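Local coordinates for ferrichrome ABC transporter substrate-binding protein (Staphylococcus pseudintermedius, PDB 5FLY), which probably binds ferrichrome-type iron siderophores outside the cell and delivers them to an ABC importer, as a class III solute-binding protein, at residues E162-K166 with K167-Y171; T204-K208 with E209-K213. All blocks are in the same frame, centred on the assembly; numbering follows the deposited sequence.

How the contacts relate
Contact 1 comes first along the chain and contact 2 follows in series, their centres about 10 Å apart on the same side of the chain's centre. Both belong to one mixed sheet: residues 162-171 hold the turn end of the hairpin made by strands 158-164 and 167-171, and strand 203-205 adds to its edge beside 167-171. The two contacts touch directly, with probable backbone hydrogen bonds from Val206 N to Ile168 O and from Ala170 N to Thr204 O, both 2.8 Å. Contact 1 sends side chains into the pocket that here holds a polyether, whereas contact 2 carries the chain from that edge strand into a surface turn bearing two cadmium ions.

Contact 1. Residues E162-K166 with K167-Y171; sequences EDFDK and KIYAY. With 7PG (2,5,8,11,14,17,20,23-octaoxapentacosan-25-ol), chain P.
Tyr171 reaches Glu162 across a beta hairpin, its OH donating a short 2.5 Å hydrogen bond to Glu162 OE1. The hydroxyl comes in on the anti side of the carboxylate, 28° out of its plane, while the ring edge meets Glu162 CB. Glu162 reaches this spot with CG anti to its backbone N (chi1 174°) and an extended chain beyond. Arg177 forms a salt bridge with the same OE1, and Trp258 hydrogen-bonds OE2, so the buried carboxylate is held at both oxygens and probably kept ionised.

These residues line the ligand pocket, occupied here by the polyether 7PG. Its O2 sits over the centre of the Phe164 ring, 3.2 Å above the plane, and its O3 lies over the centre of the Tyr169 ring at a greater height, 3.8 Å. The opposite face of Phe164 is covered toward its rim by Asp165 CG. At its base, Phe164 CB meets the rim of the neighbouring aromatic ring at Tyr169 CE2, 4.0 Å away.

Behind the side chains, the strands pair antiparallel. Glu162 and Tyr169 exchange two backbone hydrogen bonds; Phe164 and Lys167 exchange two more and bracket a type I' turn. The Lys167 side chain leads away to a salt bridge with Glu205. On the pocket face, a water hydrogen-bonds Tyr169 OH at 2.7 Å, in the plane of the ring.

Contact 2. Residues T204-K208 with E209-K213; sequences TEVPK and EEVGK. With CD (cadmium ion), chain F; CD (cadmium ion), chain C.
Pro207 O accepts a hydrogen bond from Glu210 N at 2.9 Å, an i to i+3 link that starts a 3-10 turn. The Glu210 side chain crosses the proline ring at a slant, its OE2 3.3 Å from Pro207 CG. Both oxygens of that carboxylate also chelate one cadmium ion at 2.3 Å, with water 3 as a further ligand. Lys213 NZ completes a salt bridge to Glu210 OE1 at 2.8 Å, approaching from above the carboxylate plane, so this oxygen serves metal and lysine together.

The 3-10 turn leads the chain off edge strand 203-205 of the mixed sheet, before strand 218-223. On the turn's inner side Val206 CG1 packs 4.3 Å from Val211 CG2, and both valines continue onto strand 167-171, at Ala170 and Ile168 respectively. Val211 N is buried without a polar partner.

Outward, Glu209 chelates the second cadmium ion through OE1 and OE2. A bend at chi2 (86°) folds its carboxylate back against Lys208, whose extended chain crosses it at an angle and brings CE to 3.3 Å from Glu209 OE2; Lys208 NZ, 4.6 Å from Glu209 OE2, makes no contact with that oxygen.

Contact 1. Residues E162-K166 with K167-Y171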
loop_
_atom_site.group_PDB
_atom_site.type_symbol
_atom_site.label_atom_id
_atom_site.label_comp_id
_atom_site.label_asym_id
_atom_site.label_seq_id
_atom_site.Cartn_x
_atom_site.Cartn_y
_atom_site.Cartn_z
ATOM N N GLU A 162 -1.474 -5.127 12.518
ATOM C CA GLU A 162 -1.465 -3.687 12.778
ATOM C C GLU A 162 -2.319 -3.360 13.987
ATOM O O GLU A 162 -3.463 -3.807 14.094
ATOM C CB GLU A 162 -1.963 -2.879 11.575
ATOM C CG GLU A 162 -2.088 -1.381 11.883
ATOM C CD GLU A 162 -2.357 -0.521 10.666
ATOM O OE1 GLU A 162 -2.632 -1.074 9.571
ATOM O OE2 GLU A 162 -2.290 0.717 10.813
ATOM N N ASP A 163 -1.729 -2.570 14.877
ATOM C CA ASP A 163 -2.380 -1.996 16.052
ATOM C C ASP A 163 -2.939 -0.626 15.651
ATOM O O ASP A 163 -2.184 0.307 15.374
ATOM C CB ASP A 163 -1.350 -1.920 17.202
ATOM C CG ASP A 163 -1.767 -0.995 18.347
ATOM O OD1 ASP A 163 -2.923 -1.076 18.806
ATOM O OD2 ASP A 163 -0.900 -0.210 18.819
ATOM N N PHE A 164 -4.263 -0.519 15.559
ATOM C CA PHE A 164 -4.888 0.712 15.105
ATOM C C PHE A 164 -6.225 0.923 15.801
ATOM O O PHE A 164 -7.085 0.049 15.764
ATOM C CB PHE A 164 -5.095 0.692 13.589
ATOM C CG PHE A 164 -5.751 1.932 13.066
ATOM C CD1 PHE A 164 -5.005 3.067 12.827
ATOM C CD2 PHE A 164 -7.125 1.972 12.840
ATOM C CE1 PHE A 164 -5.600 4.220 12.364
ATOM C CE2 PHE A 164 -7.727 3.134 12.366
ATOM C CZ PHE A 164 -6.962 4.249 12.125
ATOM N N ASP A 165 -6.366 2.084 16.437
ATOM C CA ASP A 165 -7.565 2.456 17.193
ATOM C C ASP A 165 -8.043 1.327 18.111
ATOM O O ASP A 165 -9.244 1.021 18.195
ATOM C CB ASP A 165 -8.680 2.888 16.236
ATOM C CG ASP A 165 -8.389 4.216 15.549
ATOM O OD1 ASP A 165 -7.349 4.850 15.862
ATOM O OD2 ASP A 165 -9.227 4.650 14.710
ATOM N N LYS A 166 -7.082 0.717 18.798
ATOM C CA LYS A 166 -7.325 -0.285 19.840
ATOM C C LYS A 166 -7.885 -1.589 19.281
ATOM O O LYS A 166 -8.374 -2.435 20.031
ATOM C CB LYS A 166 -8.262 0.274 20.911
ATOM C CG LYS A 166 -7.777 1.595 21.516
ATOM C CD LYS A 166 -6.397 1.456 22.153
ATOM C CE LYS A 166 -6.055 2.685 22.960
ATOM N NZ LYS A 166 -4.684 2.634 23.545
ATOM N N LYS A 167 -7.789 -1.742 17.967
ATOM C CA LYS A 167 -8.129 -2.979 17.296
ATOM C C LYS A 167 -6.895 -3.577 16.637
ATOM O O LYS A 167 -5.854 -2.925 16.541
ATOM C CB LYS A 167 -9.220 -2.731 16.265
ATOM C CG LYS A 167 -10.568 -2.445 16.891
ATOM C CD LYS A 167 -11.649 -2.378 15.845
ATOM C CE LYS A 167 -13.038 -2.417 16.472
ATOM N NZ LYS A 167 -13.270 -3.658 17.284
ATOM N N ILE A 168 -7.015 -4.831 16.217
ATOM C CA ILE A 168 -5.924 -5.561 15.582
ATOM C C ILE A 168 -6.337 -5.948 14.171
ATOM O O ILE A 168 -7.413 -6.507 13.965
ATOM C CB ILE A 168 -5.551 -6.828 16.367
ATOM C CG1 ILE A 168 -5.342 -6.477 17.846
ATOM C CG2 ILE A 168 -4.297 -7.475 15.783
ATOM C CD1 ILE A 168 -5.172 -7.661 18.770
ATOM N N TYR A 169 -5.470 -5.666 13.197
ATOM C CA TYR A 169 -5.713 -6.073 11.816
ATOM C C TYR A 169 -4.602 -6.998 11.320
ATOM O O TYR A 169 -3.485 -6.910 11.796
ATOM C CB TYR A 169 -5.832 -4.833 10.927
ATOM C CG TYR A 169 -6.978 -3.957 11.389
ATOM C CD1 TYR A 169 -8.272 -4.198 10.945
ATOM C CD2 TYR A 169 -6.773 -2.938 12.305
ATOM C CE1 TYR A 169 -9.326 -3.428 11.372
ATOM C CE2 TYR A 169 -7.828 -2.167 12.755
ATOM C CZ TYR A 169 -9.101 -2.416 12.278
ATOM O OH TYR A 169 -10.165 -1.647 12.710
ATOM N N ALA A 170 -4.918 -7.906 10.402
ATOM C CA ALA A 170 -3.887 -8.685 9.714
ATOM C C ALA A 170 -4.133 -8.619 8.217
ATOM O O ALA A 170 -5.270 -8.433 7.781
ATOM C CB ALA A 170 -3.865 -10.133 10.205
ATOM N N TYR A 171 -3.075 -8.772 7.428
ATOM C CA TYR A 171 -3.158 -8.482 5.986
ATOM C C TYR A 171 -2.871 -9.648 5.064
ATOM O O TYR A 171 -2.119 -10.567 5.405
ATOM C CB TYR A 171 -2.223 -7.311 5.672
ATOM C CG TYR A 171 -2.669 -6.115 6.453
ATOM C CD1 TYR A 171 -3.836 -5.452 6.105
ATOM C CD2 TYR A 171 -1.991 -5.704 7.596
ATOM C CE1 TYR A 171 -4.296 -4.385 6.844
ATOM C CE2 TYR A 171 -2.447 -4.636 8.340
ATOM C CZ TYR A 171 -3.603 -3.979 7.953
ATOM O OH TYR A 171 -4.093 -2.916 8.668
HETATM C C2 7PG P . -4.794 4.392 5.770
HETATM O O1 7PG P . -4.619 4.494 7.157
HETATM C C3 7PG P . -4.812 3.285 7.832
HETATM C C4 7PG P . -6.199 3.256 8.468
HETATM O O2 7PG P . -6.286 2.245 9.436
HETATM C C5 7PG P . -5.915 0.974 8.990
HETATM C C6 7PG P . -6.778 -0.115 9.619
HETATM O O3 7PG P . -6.969 -1.151 8.693
HETATM C C7 7PG P . -8.034 -0.995 7.796
HETATM C C8 7PG P . -7.899 -2.027 6.673
HETATM O O4 7PG P . -8.851 -1.853 5.654
HETATM C C9 7PG P . -8.814 -0.606 5.031
HETATM C C10 7PG P . -9.307 -0.630 3.582
HETATM O O5 7PG P . -8.587 0.366 2.901
HETATM C C11 7PG P . -8.623 0.360 1.499
HETATM C C12 7PG P . -7.397 1.106 0.963
HETATM O O6 7PG P . -6.597 0.247 0.190
HETATM C C13 7PG P . -5.473 -0.320 0.806
HETATM C C14 7PG P . -4.419 0.751 1.067
HETATM O O7 7PG P . -3.165 0.233 0.729
HETATM C C15 7PG P . -2.223 1.181 0.304
HETATM O O HOH W 1 -4.329 -3.056 19.073
HETATM O O HOH W 2 -10.183 0.473 14.301
#

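Contact 2. Residues T204-K208 with E209-K213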
loop_
_atom_site.group_PDB
_atom_site.type_symbol
_atom_site.label_atom_id
_atom_site.label_comp_id
_atom_site.label_asym_id
_atom_site.label_seq_id
_atom_site.Cartn_x
_atom_site.Cartn_y
_atom_site.Cartn_z
ATOM N N THR A 204 -8.115 -8.589 7.324
ATOM C CA THR A 204 -9.146 -8.891 8.307
ATOM C C THR A 204 -8.866 -8.238 9.645
ATOM O O THR A 204 -7.720 -8.001 10.001
ATOM C CB THR A 204 -9.289 -10.409 8.520
ATOM O OG1 THR A 204 -10.428 -10.656 9.354
ATOM C CG2 THR A 204 -8.018 -11.002 9.139
ATOM N N GLU A 205 -9.931 -7.937 10.381
ATOM C CA GLU A 205 -9.799 -7.639 11.802
ATOM C C GLU A 205 -9.565 -8.968 12.516
ATOM O O GLU A 205 -10.136 -9.993 12.138
ATOM C CB GLU A 205 -11.033 -6.921 12.373
ATOM C CG GLU A 205 -10.845 -6.650 13.852
ATOM C CD GLU A 205 -11.916 -5.790 14.512
ATOM O OE1 GLU A 205 -12.816 -5.264 13.807
ATOM O OE2 GLU A 205 -11.825 -5.637 15.754
ATOM N N VAL A 206 -8.709 -8.936 13.529
ATOM C CA VAL A 206 -8.354 -10.116 14.321
ATOM C C VAL A 206 -8.853 -9.892 15.740
ATOM O O VAL A 206 -8.387 -8.981 16.408
ATOM C CB VAL A 206 -6.821 -10.363 14.322
ATOM C CG1 VAL A 206 -6.449 -11.541 15.198
ATOM C CG2 VAL A 206 -6.311 -10.593 12.909
ATOM N N PRO A 207 -9.821 -10.701 16.195
ATOM C CA PRO A 207 -10.132 -10.621 17.626
ATOM C C PRO A 207 -8.895 -10.905 18.487
ATOM O O PRO A 207 -8.084 -11.765 18.135
ATOM C CB PRO A 207 -11.212 -11.694 17.815
ATOM C CG PRO A 207 -11.789 -11.889 16.442
ATOM C CD PRO A 207 -10.621 -11.741 15.526
ATOM N N LYS A 208 -8.751 -10.201 19.606
ATOM C CA LYS A 208 -7.488 -10.228 20.332
ATOM C C LYS A 208 -7.169 -11.626 20.847
ATOM O O LYS A 208 -6.003 -11.991 20.981
ATOM C CB LYS A 208 -7.497 -9.238 21.503
ATOM C CG LYS A 208 -8.427 -9.591 22.636
ATOM C CD LYS A 208 -8.386 -8.504 23.693
ATOM C CE LYS A 208 -9.393 -8.769 24.793
ATOM N NZ LYS A 208 -9.324 -7.743 25.879
ATOM N N GLU A 209 -8.203 -12.411 21.121
ATOM C CA GLU A 209 -8.016 -13.768 21.620
ATOM C C GLU A 209 -7.483 -14.739 20.560
ATOM O O GLU A 209 -7.119 -15.862 20.888
ATOM C CB GLU A 209 -9.340 -14.306 22.176
ATOM C CG GLU A 209 -9.912 -13.512 23.370
ATOM C CD GLU A 209 -10.770 -12.306 22.969
ATOM O OE1 GLU A 209 -11.182 -12.168 21.799
ATOM O OE2 GLU A 209 -11.061 -11.480 23.853
ATOM N N GLU A 210 -7.447 -14.310 19.299
ATOM C CA GLU A 210 -7.147 -15.208 18.186
ATOM C C GLU A 210 -5.810 -14.888 17.531
ATOM O O GLU A 210 -5.466 -15.463 16.502
ATOM C CB GLU A 210 -8.263 -15.149 17.143
ATOM C CG GLU A 210 -9.628 -15.553 17.674
ATOM C CD GLU A 210 -10.622 -15.876 16.565
ATOM O OE1 GLU A 210 -10.349 -16.809 15.775
ATOM O OE2 GLU A 210 -11.675 -15.210 16.469
ATOM N N VAL A 211 -5.048 -13.985 18.130
ATOM C CA VAL A 211 -3.742 -13.616 17.572
ATOM C C VAL A 211 -2.861 -14.840 17.257
ATOM O O VAL A 211 -2.299 -14.934 16.160
ATOM C CB VAL A 211 -3.011 -12.643 18.531
ATOM C CG1 VAL A 211 -1.538 -12.545 18.223
ATOM C CG2 VAL A 211 -3.667 -11.278 18.429
ATOM N N GLY A 212 -2.788 -15.790 18.183
ATOM C CA GLY A 212 -1.938 -16.958 18.016
ATOM C C GLY A 212 -2.317 -17.855 16.852
ATOM O O GLY A 212 -1.467 -18.538 16.297
ATOM N N LYS A 213 -3.593 -17.853 16.480
ATOM C CA LYS A 213 -4.061 -18.705 15.391
ATOM C C LYS A 213 -3.458 -18.293 14.048
ATOM O O LYS A 213 -3.425 -19.099 13.119
ATOM C CB LYS A 213 -5.594 -18.686 15.329
ATOM C CG LYS A 213 -6.227 -19.404 16.512
ATOM C CD LYS A 213 -7.670 -18.992 16.758
ATOM C CE LYS A 213 -8.602 -19.544 15.705
ATOM N NZ LYS A 213 -10.005 -19.511 16.216
HETATM CD CD CD F . -12.529 -10.378 22.473
HETATM CD CD CD C . -12.222 -16.347 14.516
HETATM O O HOH W 3 -12.501 -17.577 12.587
#